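Local atomic coordinates of aldo-keto reductase family 1, member B4 (Aldose reductase) (Schistosoma japonicum, PDB entry 4HBK), a protein that probably catalyses the NADP(H)-dependent reduction of aldehydes, including the open-chain form of aldose sugars, to the corresponding alcohols. Residues I190-F195 / Q201-H206; L181-L186 / C207-A212; A212-E217 / I225-Y230; V238-P243 / R279-R284; E36-N41 / K285-P290. All blocks are in the same frame, centred on the assembly; numbering follows the deposited sequence.

Interaction 1: residues I190-F195 / Q201-H206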
# COMPACT_ATOMS: atom_id res chain seq x y z
N ILE A 190 9.22 -7.46 -4.73
CA ILE A 190 8.66 -7.75 -3.42
C ILE A 190 8.94 -6.60 -2.44
O ILE A 190 9.88 -5.83 -2.63
CB ILE A 190 9.22 -9.07 -2.87
CG1 ILE A 190 10.75 -9.09 -3.00
CG2 ILE A 190 8.61 -10.26 -3.61
CD1 ILE A 190 11.39 -10.40 -2.51
N GLY A 191 8.13 -6.49 -1.39
CA GLY A 191 8.31 -5.41 -0.43
C GLY A 191 7.64 -5.63 0.93
O GLY A 191 7.20 -6.74 1.25
N LEU A 192 7.54 -4.56 1.71
CA LEU A 192 7.08 -4.65 3.09
C LEU A 192 5.94 -3.68 3.36
O LEU A 192 5.84 -2.63 2.74
CB LEU A 192 8.25 -4.34 4.04
CG LEU A 192 9.50 -5.20 3.84
CD1 LEU A 192 10.71 -4.63 4.58
CD2 LEU A 192 9.26 -6.64 4.26
N SER A 193 5.07 -4.04 4.29
CA SER A 193 4.01 -3.15 4.74
C SER A 193 4.01 -3.07 6.26
O SER A 193 4.08 -4.10 6.93
CB SER A 193 2.65 -3.62 4.23
OG SER A 193 1.62 -2.74 4.65
N ASN A 194 3.93 -1.86 6.81
CA ASN A 194 3.89 -1.68 8.26
C ASN A 194 5.10 -2.24 9.00
O ASN A 194 4.97 -2.70 10.14
CB ASN A 194 2.61 -2.30 8.85
CG ASN A 194 1.35 -1.68 8.28
OD1 ASN A 194 1.12 -0.47 8.38
ND2 ASN A 194 0.52 -2.52 7.65
N PHE A 195 6.27 -2.22 8.37
CA PHE A 195 7.50 -2.62 9.05
C PHE A 195 8.16 -1.36 9.58
O PHE A 195 8.05 -0.31 8.96
CB PHE A 195 8.46 -3.34 8.09
CG PHE A 195 8.18 -4.81 7.95
CD1 PHE A 195 6.94 -5.26 7.56
CD2 PHE A 195 9.18 -5.73 8.18
CE1 PHE A 195 6.68 -6.59 7.41
CE2 PHE A 195 8.93 -7.09 8.05
CZ PHE A 195 7.68 -7.52 7.66
N GLN A 201 15.85 -2.93 8.49
CA GLN A 201 17.28 -3.17 8.62
C GLN A 201 17.57 -4.66 8.58
O GLN A 201 18.40 -5.12 7.81
CB GLN A 201 17.84 -2.55 9.90
CG GLN A 201 18.07 -1.03 9.82
CD GLN A 201 18.42 -0.40 11.17
OE1 GLN A 201 17.86 -0.76 12.20
NE2 GLN A 201 19.36 0.54 11.15
N ASN A 202 16.86 -5.41 9.41
CA ASN A 202 17.07 -6.85 9.50
C ASN A 202 16.80 -7.57 8.18
O ASN A 202 17.54 -8.48 7.81
CB ASN A 202 16.20 -7.46 10.59
CG ASN A 202 16.32 -8.97 10.65
OD1 ASN A 202 17.36 -9.50 11.03
ND2 ASN A 202 15.25 -9.68 10.28
N ILE A 203 15.72 -7.20 7.50
CA ILE A 203 15.43 -7.78 6.19
C ILE A 203 16.59 -7.51 5.22
O ILE A 203 17.04 -8.41 4.51
CB ILE A 203 14.12 -7.21 5.58
CG1 ILE A 203 12.89 -7.82 6.25
CG2 ILE A 203 14.08 -7.45 4.08
CD1 ILE A 203 12.62 -9.23 5.83
N LEU A 204 17.07 -6.27 5.21
CA LEU A 204 18.14 -5.87 4.29
C LEU A 204 19.47 -6.55 4.61
O LEU A 204 20.29 -6.78 3.73
CB LEU A 204 18.34 -4.36 4.30
CG LEU A 204 17.32 -3.50 3.56
CD1 LEU A 204 17.50 -2.05 3.97
CD2 LEU A 204 17.50 -3.67 2.06
N GLU A 205 19.66 -6.85 5.89
CA GLU A 205 20.88 -7.51 6.35
C GLU A 205 20.95 -8.97 5.90
O GLU A 205 22.03 -9.54 5.76
CB GLU A 205 20.99 -7.40 7.88
CG GLU A 205 22.31 -6.82 8.39
CD GLU A 205 23.49 -7.78 8.21
OE1 GLU A 205 24.06 -7.84 7.09
OE2 GLU A 205 23.85 -8.47 9.19
N HIS A 206 19.79 -9.59 5.68
CA HIS A 206 19.75 -11.03 5.38
C HIS A 206 19.39 -11.35 3.94
O HIS A 206 19.56 -12.48 3.50
CB HIS A 206 18.72 -11.73 6.28
CG HIS A 206 19.17 -11.91 7.69
ND1 HIS A 206 18.90 -10.99 8.68
CD2 HIS A 206 19.85 -12.91 8.29
CE1 HIS A 206 19.41 -11.41 9.83
NE2 HIS A 206 19.99 -12.58 9.62
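Ile203 of the helix end 201-206 meets the strand end 190-195 chiefly through CG1, which lies near both Leu192 and Phe195. Leu192 CD1 lies 4.2 Å from Ile203 CG1, and Phe195 CE2 lies 4.4 Å from the same carbon, which approaches the ring at a slant. These are loose van der Waals contacts, all three residues are buried, and no hydrogen bond crosses. Within segment 190-195 Leu192 covers one face of the Phe195 ring: Leu192 CD2 sits 3.7 Å above its plane, over the centre. Leu192 thus divides its branches, CD2 covering the ring and CD1 reaching the helix; its CG is set anti to the carbonyl carbon (chi1 -55°). Further out, Trp175 touches both Leu192 and Ile203, Ile200 one turn earlier on the helix touches Leu192 and Phe195, and the ring of His171 meets that of Phe195. On the outer side of the helix, His206 ND1 donates to Asn202 O at 3.0 Å, nearly straight at 165° and in the imidazole plane. Strand 187-193 and helix 197-206 are successive elements of a beta-alpha-beta unit in the (beta/alpha)8 barrel. Phe195 follows the C-terminal end of its strand, where such barrels carry their active sites, about 7 Å between side chains from His144, a predicted substrate-binding residue.

Interaction 2: residues L181-L186 / C207-A212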
# COMPACT_ATOMS: atom_id res chain seq x y z
N LEU A 181 9.44 -16.36 -5.21
CA LEU A 181 8.37 -15.91 -6.09
C LEU A 181 8.94 -15.06 -7.21
O LEU A 181 8.47 -15.10 -8.36
CB LEU A 181 7.31 -15.11 -5.31
CG LEU A 181 6.56 -15.89 -4.22
CD1 LEU A 181 5.69 -14.96 -3.38
CD2 LEU A 181 5.73 -17.03 -4.82
N VAL A 182 9.96 -14.27 -6.88
CA VAL A 182 10.64 -13.46 -7.89
C VAL A 182 11.44 -14.38 -8.84
O VAL A 182 11.35 -14.24 -10.06
CB VAL A 182 11.58 -12.42 -7.25
CG1 VAL A 182 12.41 -11.71 -8.32
CG2 VAL A 182 10.79 -11.41 -6.44
N ASP A 183 12.21 -15.30 -8.27
CA ASP A 183 12.96 -16.28 -9.06
C ASP A 183 12.08 -16.95 -10.11
O ASP A 183 12.50 -17.16 -11.25
CB ASP A 183 13.59 -17.36 -8.17
CG ASP A 183 14.66 -16.82 -7.22
OD1 ASP A 183 15.18 -15.70 -7.43
OD2 ASP A 183 15.00 -17.53 -6.25
N GLU A 184 10.86 -17.30 -9.72
CA GLU A 184 9.96 -18.09 -10.55
C GLU A 184 9.12 -17.25 -11.51
O GLU A 184 8.37 -17.80 -12.31
CB GLU A 184 9.00 -18.87 -9.65
CG GLU A 184 9.68 -19.81 -8.68
CD GLU A 184 9.61 -21.24 -9.13
OE1 GLU A 184 10.48 -21.65 -9.93
OE2 GLU A 184 8.68 -21.96 -8.69
N GLY A 185 9.22 -15.93 -11.42
CA GLY A 185 8.43 -15.08 -12.30
C GLY A 185 6.98 -14.83 -11.88
O GLY A 185 6.25 -14.14 -12.59
N LEU A 186 6.57 -15.37 -10.74
CA LEU A 186 5.22 -15.13 -10.24
C LEU A 186 5.05 -13.69 -9.74
O LEU A 186 3.94 -13.14 -9.75
CB LEU A 186 4.87 -16.13 -9.13
CG LEU A 186 4.84 -17.60 -9.55
CD1 LEU A 186 4.76 -18.50 -8.33
CD2 LEU A 186 3.66 -17.86 -10.46
N CYS A 207 18.87 -10.36 3.22
CA CYS A 207 18.20 -10.65 1.95
C CYS A 207 19.17 -10.90 0.79
O CYS A 207 20.29 -10.40 0.77
CB CYS A 207 17.24 -9.52 1.58
SG CYS A 207 18.08 -7.99 1.15
N ARG A 208 18.70 -11.68 -0.17
CA ARG A 208 19.39 -11.84 -1.43
C ARG A 208 18.78 -10.85 -2.41
O ARG A 208 19.47 -10.30 -3.25
CB ARG A 208 19.22 -13.29 -1.93
CG ARG A 208 19.52 -13.48 -3.42
CD ARG A 208 19.63 -14.97 -3.77
NE ARG A 208 18.41 -15.72 -3.45
CZ ARG A 208 17.40 -15.90 -4.30
NH1 ARG A 208 16.33 -16.60 -3.93
NH2 ARG A 208 17.44 -15.37 -5.51
N ILE A 209 17.46 -10.62 -2.29
CA ILE A 209 16.73 -9.66 -3.11
C ILE A 209 16.15 -8.58 -2.21
O ILE A 209 15.37 -8.88 -1.30
CB ILE A 209 15.58 -10.32 -3.88
CG1 ILE A 209 16.10 -11.40 -4.82
CG2 ILE A 209 14.80 -9.27 -4.67
CD1 ILE A 209 14.97 -12.18 -5.53
N LYS A 210 16.53 -7.34 -2.44
CA LYS A 210 16.09 -6.26 -1.57
C LYS A 210 14.62 -5.94 -1.76
O LYS A 210 14.07 -6.06 -2.86
CB LYS A 210 16.96 -5.02 -1.78
CG LYS A 210 18.41 -5.24 -1.36
CD LYS A 210 19.11 -3.95 -0.98
CE LYS A 210 19.86 -3.35 -2.14
NZ LYS A 210 21.00 -2.49 -1.67
N PRO A 211 13.96 -5.54 -0.68
CA PRO A 211 12.60 -5.03 -0.82
C PRO A 211 12.65 -3.83 -1.75
O PRO A 211 13.62 -3.06 -1.67
CB PRO A 211 12.24 -4.60 0.61
CG PRO A 211 13.57 -4.60 1.39
CD PRO A 211 14.41 -5.61 0.72
N ALA A 212 11.67 -3.69 -2.63
CA ALA A 212 11.61 -2.58 -3.58
C ALA A 212 10.70 -1.46 -3.07
O ALA A 212 10.77 -0.32 -3.55
CB ALA A 212 11.09 -3.06 -4.93
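The C-terminal end of helix 171-183, closed by a Schellman motif, presents Val182 and Asp183 to Ile209 and Arg208 in the loop that leads into strand 213-217. In that motif Gly185 takes a positive phi, Gly185 N bonds back to Val182 O at 3.0 Å, and Leu186 N makes a weak bond back to Leu181 O. The apolar half of the contact is made tip to tip: Ile209 CD1 is 3.8 Å from Val182 CB and lies equally near Val182 CG1. Beside it Arg208 grips Asp183 end-on with two nitrogens. Arg208 NH2 to Asp183 OD1 is 3.0 Å, almost straight at 178°, within the guanidinium plane and on the syn lone pair. Arg208 NH1 to Asp183 OD2 is shorter, 2.8 Å, but more bent, with OD2 tilted out of the guanidinium plane, in keeping with the 31° twist between the two planes. A kink at chi3 of Arg208 (59°) turns the guanidinium back toward the helix. Glu179 OE2 accepts from the backbone N of both Arg208 and Ile209, holding the loop to the same helix. The salt bridge is at the surface, so solvent probably weakens it; even so, the arginine may offset the unfavourable placing of a carboxylate at a helix C terminus.

Interaction 3: residues A212-E217 / I225-Y230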
# COMPACT_ATOMS: atom_id res chain seq x y z
N ALA A 212 11.67 -3.69 -2.63
CA ALA A 212 11.61 -2.58 -3.58
C ALA A 212 10.70 -1.46 -3.07
O ALA A 212 10.77 -0.32 -3.55
CB ALA A 212 11.09 -3.06 -4.93
N ASN A 213 9.85 -1.78 -2.11
CA ASN A 213 8.83 -0.84 -1.70
C ASN A 213 8.39 -1.05 -0.25
O ASN A 213 8.36 -2.19 0.23
CB ASN A 213 7.64 -0.92 -2.66
CG ASN A 213 6.47 -0.05 -2.24
OD1 ASN A 213 5.49 -0.55 -1.68
ND2 ASN A 213 6.56 1.25 -2.51
N LEU A 214 8.07 0.04 0.43
CA LEU A 214 7.54 -0.01 1.78
C LEU A 214 6.22 0.76 1.74
O LEU A 214 6.18 1.88 1.22
CB LEU A 214 8.50 0.67 2.76
CG LEU A 214 8.00 0.91 4.19
CD1 LEU A 214 7.85 -0.41 4.96
CD2 LEU A 214 8.91 1.88 4.96
N GLN A 215 5.16 0.14 2.25
CA GLN A 215 3.86 0.81 2.30
C GLN A 215 3.51 1.01 3.77
O GLN A 215 3.52 0.07 4.55
CB GLN A 215 2.76 -0.01 1.59
CG GLN A 215 1.37 0.66 1.61
CD GLN A 215 0.29 -0.08 0.81
OE1 GLN A 215 -0.79 -0.35 1.34
NE2 GLN A 215 0.56 -0.38 -0.46
N ILE A 216 3.21 2.25 4.13
CA ILE A 216 2.96 2.62 5.52
C ILE A 216 1.96 3.76 5.53
O ILE A 216 1.74 4.40 4.50
CB ILE A 216 4.25 3.12 6.20
CG1 ILE A 216 5.03 4.05 5.25
CG2 ILE A 216 5.10 1.94 6.66
CD1 ILE A 216 6.30 4.67 5.86
N GLU A 217 1.37 4.02 6.70
CA GLU A 217 0.47 5.16 6.86
C GLU A 217 1.23 6.47 6.77
O GLU A 217 2.15 6.72 7.55
CB GLU A 217 -0.28 5.08 8.19
CG GLU A 217 -1.02 6.36 8.57
CD GLU A 217 -1.73 6.23 9.92
OE1 GLU A 217 -1.70 5.13 10.52
OE2 GLU A 217 -2.32 7.23 10.37
N ILE A 225 7.95 11.10 9.00
CA ILE A 225 9.17 11.63 8.37
C ILE A 225 10.42 10.76 8.55
O ILE A 225 11.11 10.43 7.59
CB ILE A 225 9.52 13.06 8.85
CG1 ILE A 225 8.34 14.02 8.66
CG2 ILE A 225 10.70 13.61 8.08
CD1 ILE A 225 8.28 14.65 7.31
N LYS A 226 10.73 10.40 9.79
CA LYS A 226 11.95 9.65 10.07
C LYS A 226 12.02 8.31 9.35
O LYS A 226 13.06 7.95 8.79
CB LYS A 226 12.15 9.46 11.58
CG LYS A 226 12.52 10.75 12.29
CD LYS A 226 12.79 10.52 13.77
CE LYS A 226 13.37 11.77 14.41
NZ LYS A 226 13.89 11.52 15.78
N LEU A 227 10.92 7.57 9.37
CA LEU A 227 10.86 6.29 8.69
C LEU A 227 10.96 6.48 7.18
O LEU A 227 11.66 5.73 6.51
CB LEU A 227 9.55 5.57 9.04
CG LEU A 227 9.41 4.19 8.41
CD1 LEU A 227 10.67 3.36 8.71
CD2 LEU A 227 8.13 3.49 8.89
N VAL A 228 10.25 7.47 6.65
CA VAL A 228 10.28 7.70 5.21
C VAL A 228 11.69 8.06 4.77
O VAL A 228 12.18 7.57 3.75
CB VAL A 228 9.34 8.84 4.79
CG1 VAL A 228 9.68 9.27 3.37
CG2 VAL A 228 7.86 8.40 4.90
N GLU A 229 12.35 8.93 5.54
CA GLU A 229 13.70 9.33 5.18
C GLU A 229 14.63 8.12 5.23
O GLU A 229 15.46 7.93 4.34
CB GLU A 229 14.19 10.45 6.09
CG GLU A 229 13.53 11.79 5.80
CD GLU A 229 14.11 12.92 6.64
OE1 GLU A 229 13.92 14.09 6.26
OE2 GLU A 229 14.75 12.64 7.68
N TYR A 230 14.48 7.31 6.28
CA TYR A 230 15.28 6.10 6.38
C TYR A 230 15.07 5.18 5.18
O TYR A 230 16.03 4.76 4.54
CB TYR A 230 14.96 5.31 7.64
CG TYR A 230 15.51 3.90 7.52
CD1 TYR A 230 16.88 3.65 7.64
CD2 TYR A 230 14.66 2.84 7.23
CE1 TYR A 230 17.37 2.36 7.51
CE2 TYR A 230 15.15 1.55 7.09
CZ TYR A 230 16.50 1.32 7.23
OH TYR A 230 16.97 0.03 7.09
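Leu214 and Ile216 of strand 213-217 meet Leu227 and Val228 of helix 225-233, the first two elements of a beta-alpha-beta unit in the (beta/alpha)8 barrel. The short axes run almost antiparallel (171°) and come within 10.4 Å, a spacing filled by aliphatic side chains.

The contacts across this gap are all apolar and buried. Leu227 is the side chain met by both strand residues, and it crosses each of them at a slant. Its CD2 branch faces Ile216, and its CG lies 4.2 Å from Leu214 CD2. With CG anti to the backbone N (chi1 -178°), Leu227 reaches out to the strand. Val228 has its CB directed past the strand rather than at it, and meets it through one methyl: Val228 CG2 is 4.2 Å from Ile216 CD1.

Polar groups gather on the other side of the strand. Gln215, alternating with the two aliphatic residues, turns to the barrel interior, where its NE2 bonds Asp77 OD1.

Backbone bonds place the strand between its neighbours: Leu214 pairs with Thr237 and Thr239 of strand 237-241, and Asn213 with Leu192 of strand 187-193. Ile200 of helix 197-206 also touches Leu214.

The tightest approach belongs to Ile216, whose CG1 stands between the backbone N and the carbonyl carbon (chi1 42°), bringing Ile216 CD1 to 3.7 Å from Leu227 CD2.

Interaction 4: residues V238-P243 / R279-R284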
# COMPACT_ATOMS: atom_id res chain seq x y z
N VAL A 238 8.55 4.40 -1.30
CA VAL A 238 7.63 4.41 -0.18
C VAL A 238 6.24 4.79 -0.64
O VAL A 238 6.06 5.77 -1.34
CB VAL A 238 8.08 5.38 0.91
CG1 VAL A 238 7.13 5.32 2.10
CG2 VAL A 238 9.51 5.05 1.36
N THR A 239 5.26 4.00 -0.22
CA THR A 239 3.88 4.24 -0.59
C THR A 239 3.12 4.68 0.64
O THR A 239 3.26 4.10 1.72
CB THR A 239 3.23 2.97 -1.16
OG1 THR A 239 3.87 2.63 -2.40
CG2 THR A 239 1.73 3.16 -1.38
N ALA A 240 2.32 5.73 0.47
CA ALA A 240 1.51 6.23 1.56
C ALA A 240 0.15 5.59 1.48
O ALA A 240 -0.56 5.77 0.51
CB ALA A 240 1.38 7.73 1.46
N TYR A 241 -0.22 4.84 2.50
CA TYR A 241 -1.59 4.42 2.57
C TYR A 241 -2.39 5.35 3.49
O TYR A 241 -1.81 6.10 4.28
CB TYR A 241 -1.75 2.93 2.88
CG TYR A 241 -1.58 2.47 4.32
CD1 TYR A 241 -2.53 2.76 5.29
CD2 TYR A 241 -0.50 1.66 4.67
CE1 TYR A 241 -2.38 2.29 6.61
CE2 TYR A 241 -0.35 1.19 5.97
CZ TYR A 241 -1.28 1.50 6.93
OH TYR A 241 -1.09 1.01 8.20
N ALA A 242 -3.71 5.32 3.35
CA ALA A 242 -4.58 6.28 4.03
C ALA A 242 -4.04 7.70 3.84
O ALA A 242 -3.89 8.43 4.82
CB ALA A 242 -4.69 5.94 5.51
N PRO A 243 -3.77 8.09 2.58
CA PRO A 243 -3.14 9.37 2.24
C PRO A 243 -4.03 10.58 2.56
O PRO A 243 -3.53 11.69 2.74
CB PRO A 243 -2.91 9.25 0.73
CG PRO A 243 -3.95 8.31 0.26
CD PRO A 243 -4.14 7.33 1.37
N ARG A 279 -1.02 15.92 -3.31
CA ARG A 279 0.13 16.58 -3.91
C ARG A 279 1.24 16.73 -2.88
O ARG A 279 2.42 16.63 -3.21
CB ARG A 279 -0.25 17.96 -4.45
CG ARG A 279 0.87 18.64 -5.21
CD ARG A 279 1.02 18.04 -6.60
NE ARG A 279 2.34 18.32 -7.14
CZ ARG A 279 2.80 17.86 -8.29
NH1 ARG A 279 2.04 17.08 -9.06
NH2 ARG A 279 4.03 18.20 -8.69
N TYR A 280 0.83 16.96 -1.63
CA TYR A 280 1.77 17.09 -0.54
C TYR A 280 2.64 15.83 -0.44
O TYR A 280 3.86 15.90 -0.31
CB TYR A 280 1.00 17.32 0.78
CG TYR A 280 1.77 16.88 2.01
CD1 TYR A 280 2.82 17.64 2.49
CD2 TYR A 280 1.43 15.72 2.68
CE1 TYR A 280 3.53 17.25 3.62
CE2 TYR A 280 2.13 15.31 3.81
CZ TYR A 280 3.19 16.08 4.26
OH TYR A 280 3.90 15.70 5.38
N LEU A 281 1.99 14.67 -0.51
CA LEU A 281 2.69 13.40 -0.41
C LEU A 281 3.50 13.15 -1.67
O LEU A 281 4.63 12.67 -1.60
CB LEU A 281 1.70 12.26 -0.17
CG LEU A 281 0.92 12.34 1.14
CD1 LEU A 281 -0.19 11.31 1.14
CD2 LEU A 281 1.85 12.12 2.34
N LEU A 282 2.92 13.47 -2.83
CA LEU A 282 3.65 13.28 -4.08
C LEU A 282 4.97 14.08 -4.11
O LEU A 282 6.00 13.58 -4.58
CB LEU A 282 2.77 13.61 -5.29
CG LEU A 282 1.60 12.65 -5.55
CD1 LEU A 282 0.64 13.23 -6.59
CD2 LEU A 282 2.13 11.31 -6.01
N GLN A 283 4.94 15.30 -3.58
CA GLN A 283 6.14 16.13 -3.58
C GLN A 283 7.19 15.67 -2.56
O GLN A 283 8.35 16.10 -2.62
CB GLN A 283 5.78 17.62 -3.44
CG GLN A 283 5.00 18.13 -4.68
CD GLN A 283 4.77 19.63 -4.70
OE1 GLN A 283 3.86 20.11 -5.36
NE2 GLN A 283 5.59 20.37 -3.97
N ARG A 284 6.80 14.78 -1.65
CA ARG A 284 7.78 14.10 -0.80
C ARG A 284 8.31 12.81 -1.45
O ARG A 284 8.95 11.98 -0.80
CB ARG A 284 7.20 13.82 0.59
CG ARG A 284 6.94 15.07 1.43
CD ARG A 284 6.31 14.73 2.78
NE ARG A 284 7.05 13.69 3.50
CZ ARG A 284 6.53 12.91 4.44
NH1 ARG A 284 5.26 13.05 4.80
NH2 ARG A 284 7.29 11.98 5.04
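Leu281 meets Ala240 and Pro243 from a helix end whose two arginines, Arg279 and Arg284, are each met at the guanidinium edge by a residue of the same segment. That of Arg279 has Gln283 OE1 at the edge and in plane: Arg279 NE donates to Gln283 OE1 at 2.9 Å, with an angle of 171°, on a lone pair in the carbonyl plane. Gln283 OE1 also accepts from Leu309 N, so two donors fix the amide. The guanidinium of Arg284 has Tyr280 CE2 at its edge, and its NH1 makes a weak bond to Tyr280 OH. The hydroxyl is further bonded to Asn318 OD1, while Arg284 NH2 reaches Pro223 O.

Between helix and strand the contact itself is purely apolar and rests on a single methyl. Leu281 CD1 lies 3.9 Å from Ala240 CB. It is only 3.4 Å from Pro243 CB, closer than carbons normally pack. Leu281 points at the strand with CG anti to the carbonyl carbon (chi1 -63°), and CD1 sits over both Ala240 CB and Pro243 CB.

Helix 273-283 is thereby laid against the outside of strand 237-241 in the (beta/alpha)8 barrel. The strand is paired through its backbone with strand 213-217 on one flank and with Ile287 of strand 287-288 on the other, while Met314 and Leu317 of helix 311-319 pack against Tyr280.

Interaction 5: residues E36-N41 / K285-P290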
# COMPACT_ATOMS: atom_id res chain seq x y z
N GLU A 36 6.10 11.37 -13.79
CA GLU A 36 6.77 10.10 -14.07
C GLU A 36 6.69 9.07 -12.96
O GLU A 36 6.79 9.41 -11.77
CB GLU A 36 8.24 10.35 -14.43
CG GLU A 36 8.45 11.03 -15.79
CD GLU A 36 7.72 10.31 -16.91
OE1 GLU A 36 8.32 9.40 -17.53
OE2 GLU A 36 6.54 10.64 -17.17
N PRO A 37 6.55 7.79 -13.34
CA PRO A 37 6.58 6.65 -12.43
C PRO A 37 7.86 6.72 -11.63
O PRO A 37 8.87 7.21 -12.13
CB PRO A 37 6.64 5.44 -13.37
CG PRO A 37 6.07 5.93 -14.66
CD PRO A 37 6.48 7.37 -14.75
N LEU A 38 7.83 6.24 -10.40
CA LEU A 38 9.04 6.17 -9.60
C LEU A 38 9.87 4.94 -10.01
O LEU A 38 9.34 3.85 -10.25
CB LEU A 38 8.67 6.11 -8.12
CG LEU A 38 9.27 7.18 -7.22
CD1 LEU A 38 9.08 8.57 -7.82
CD2 LEU A 38 8.65 7.09 -5.84
N LYS A 39 11.18 5.12 -10.10
CA LYS A 39 12.08 4.04 -10.46
C LYS A 39 12.52 3.30 -9.21
O LYS A 39 12.99 3.91 -8.24
CB LYS A 39 13.31 4.59 -11.17
CG LYS A 39 14.15 3.57 -11.92
CD LYS A 39 15.48 4.22 -12.30
CE LYS A 39 16.04 3.68 -13.61
NZ LYS A 39 17.23 4.48 -14.03
N MET A 40 12.39 1.98 -9.23
CA MET A 40 12.68 1.20 -8.04
C MET A 40 14.10 0.65 -8.09
O MET A 40 14.76 0.71 -9.12
CB MET A 40 11.64 0.09 -7.87
CG MET A 40 10.23 0.62 -7.59
SD MET A 40 9.03 -0.69 -7.25
CE MET A 40 9.02 -1.54 -8.83
N ASN A 41 14.57 0.11 -6.97
CA ASN A 41 15.96 -0.33 -6.93
C ASN A 41 16.29 -1.51 -7.85
O ASN A 41 17.45 -1.86 -8.01
CB ASN A 41 16.42 -0.59 -5.50
CG ASN A 41 15.55 -1.59 -4.77
OD1 ASN A 41 14.73 -2.29 -5.38
ND2 ASN A 41 15.73 -1.68 -3.46
N LYS A 285 8.04 12.64 -2.74
CA LYS A 285 8.54 11.51 -3.53
C LYS A 285 7.89 10.19 -3.12
O LYS A 285 8.54 9.14 -3.14
CB LYS A 285 10.06 11.43 -3.46
CG LYS A 285 10.73 12.76 -3.78
CD LYS A 285 11.93 12.61 -4.69
CE LYS A 285 13.23 12.42 -3.92
NZ LYS A 285 14.45 12.70 -4.77
N LEU A 286 6.61 10.26 -2.77
CA LEU A 286 5.84 9.08 -2.35
C LEU A 286 4.90 8.63 -3.46
O LEU A 286 4.50 9.42 -4.31
CB LEU A 286 5.01 9.41 -1.11
CG LEU A 286 5.83 9.96 0.06
CD1 LEU A 286 4.95 10.51 1.17
CD2 LEU A 286 6.77 8.88 0.61
N ILE A 287 4.58 7.34 -3.45
CA ILE A 287 3.46 6.82 -4.22
C ILE A 287 2.24 7.02 -3.35
O ILE A 287 2.36 7.03 -2.13
CB ILE A 287 3.63 5.31 -4.49
CG1 ILE A 287 4.86 5.06 -5.40
CG2 ILE A 287 2.38 4.73 -5.12
CD1 ILE A 287 6.06 4.51 -4.65
N VAL A 288 1.06 7.21 -3.93
CA VAL A 288 -0.15 7.29 -3.12
C VAL A 288 -1.22 6.33 -3.62
O VAL A 288 -1.40 6.17 -4.83
CB VAL A 288 -0.70 8.75 -3.04
CG1 VAL A 288 0.34 9.69 -2.42
CG2 VAL A 288 -1.15 9.24 -4.42
N VAL A 289 -1.94 5.71 -2.69
CA VAL A 289 -2.99 4.77 -3.04
C VAL A 289 -4.29 5.11 -2.28
O VAL A 289 -4.76 4.33 -1.45
CB VAL A 289 -2.55 3.29 -2.81
CG1 VAL A 289 -1.42 2.91 -3.78
CG2 VAL A 289 -2.09 3.08 -1.38
N PRO A 290 -4.88 6.28 -2.58
CA PRO A 290 -6.13 6.69 -1.93
C PRO A 290 -7.24 5.69 -2.21
O PRO A 290 -7.46 5.34 -3.37
CB PRO A 290 -6.44 8.04 -2.59
CG PRO A 290 -5.77 7.98 -3.91
CD PRO A 290 -4.49 7.22 -3.64
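Leu38 lays its CD2 branch over the start of segment 285-290, where it touches a backbone oxygen and a side chain at once. Leu38 CD2 is 3.4 Å from Lys285 O and 3.8 Å from Ile287 CD1. The Leu38 and Ile287 side chains cross at an angle instead of meeting end to end. Ile287 has its CB directed past Leu38, yet its CG1 branch, anti to the carbonyl carbon (chi1 -65°), swings CD1 back to the leucine. Leu38 adopts an unusual chi1 of -124°, away from any staggered position. Lys285 contributes backbone more than side chain: its phi is positive (69°), and its long chain runs away from Leu38.

Strand 38-39 pairs with strand 45-46 in the small N-terminal hairpin that, in aldo-keto reductases, covers the bottom of the (beta/alpha)8 barrel, the end remote from the active site. Ile287 lies in the last barrel strand, whose backbone bonds to Val238 and Ala240. Ile46 of the hairpin's second strand touches both Leu38 and Ile287, and farther along segment 36-41 Asn41 ND2 bonds Pro211 O.

How the interactions relate
From the N terminus, interaction 5 opens first and closes last: it joins the hairpin residues 36-41 to the final barrel strand, and the long loop it makes encloses the other four. Within it interaction 2 ties the end of helix 171-183 to the loop 207-212, and interaction 1, strand to following helix, falls wholly inside that span. Interaction 2 ends on Ala212, where interaction 3 begins. Interactions 3 and 4 then follow in series, and no loops cross. Interactions 1, 3, 4 and 5 reach the same parallel sheet, through strands 187-193, 213-217, 237-241 and 287-288, which are consecutive neighbours; backbone bonds such as Ile216 O to Tyr241 N connect them.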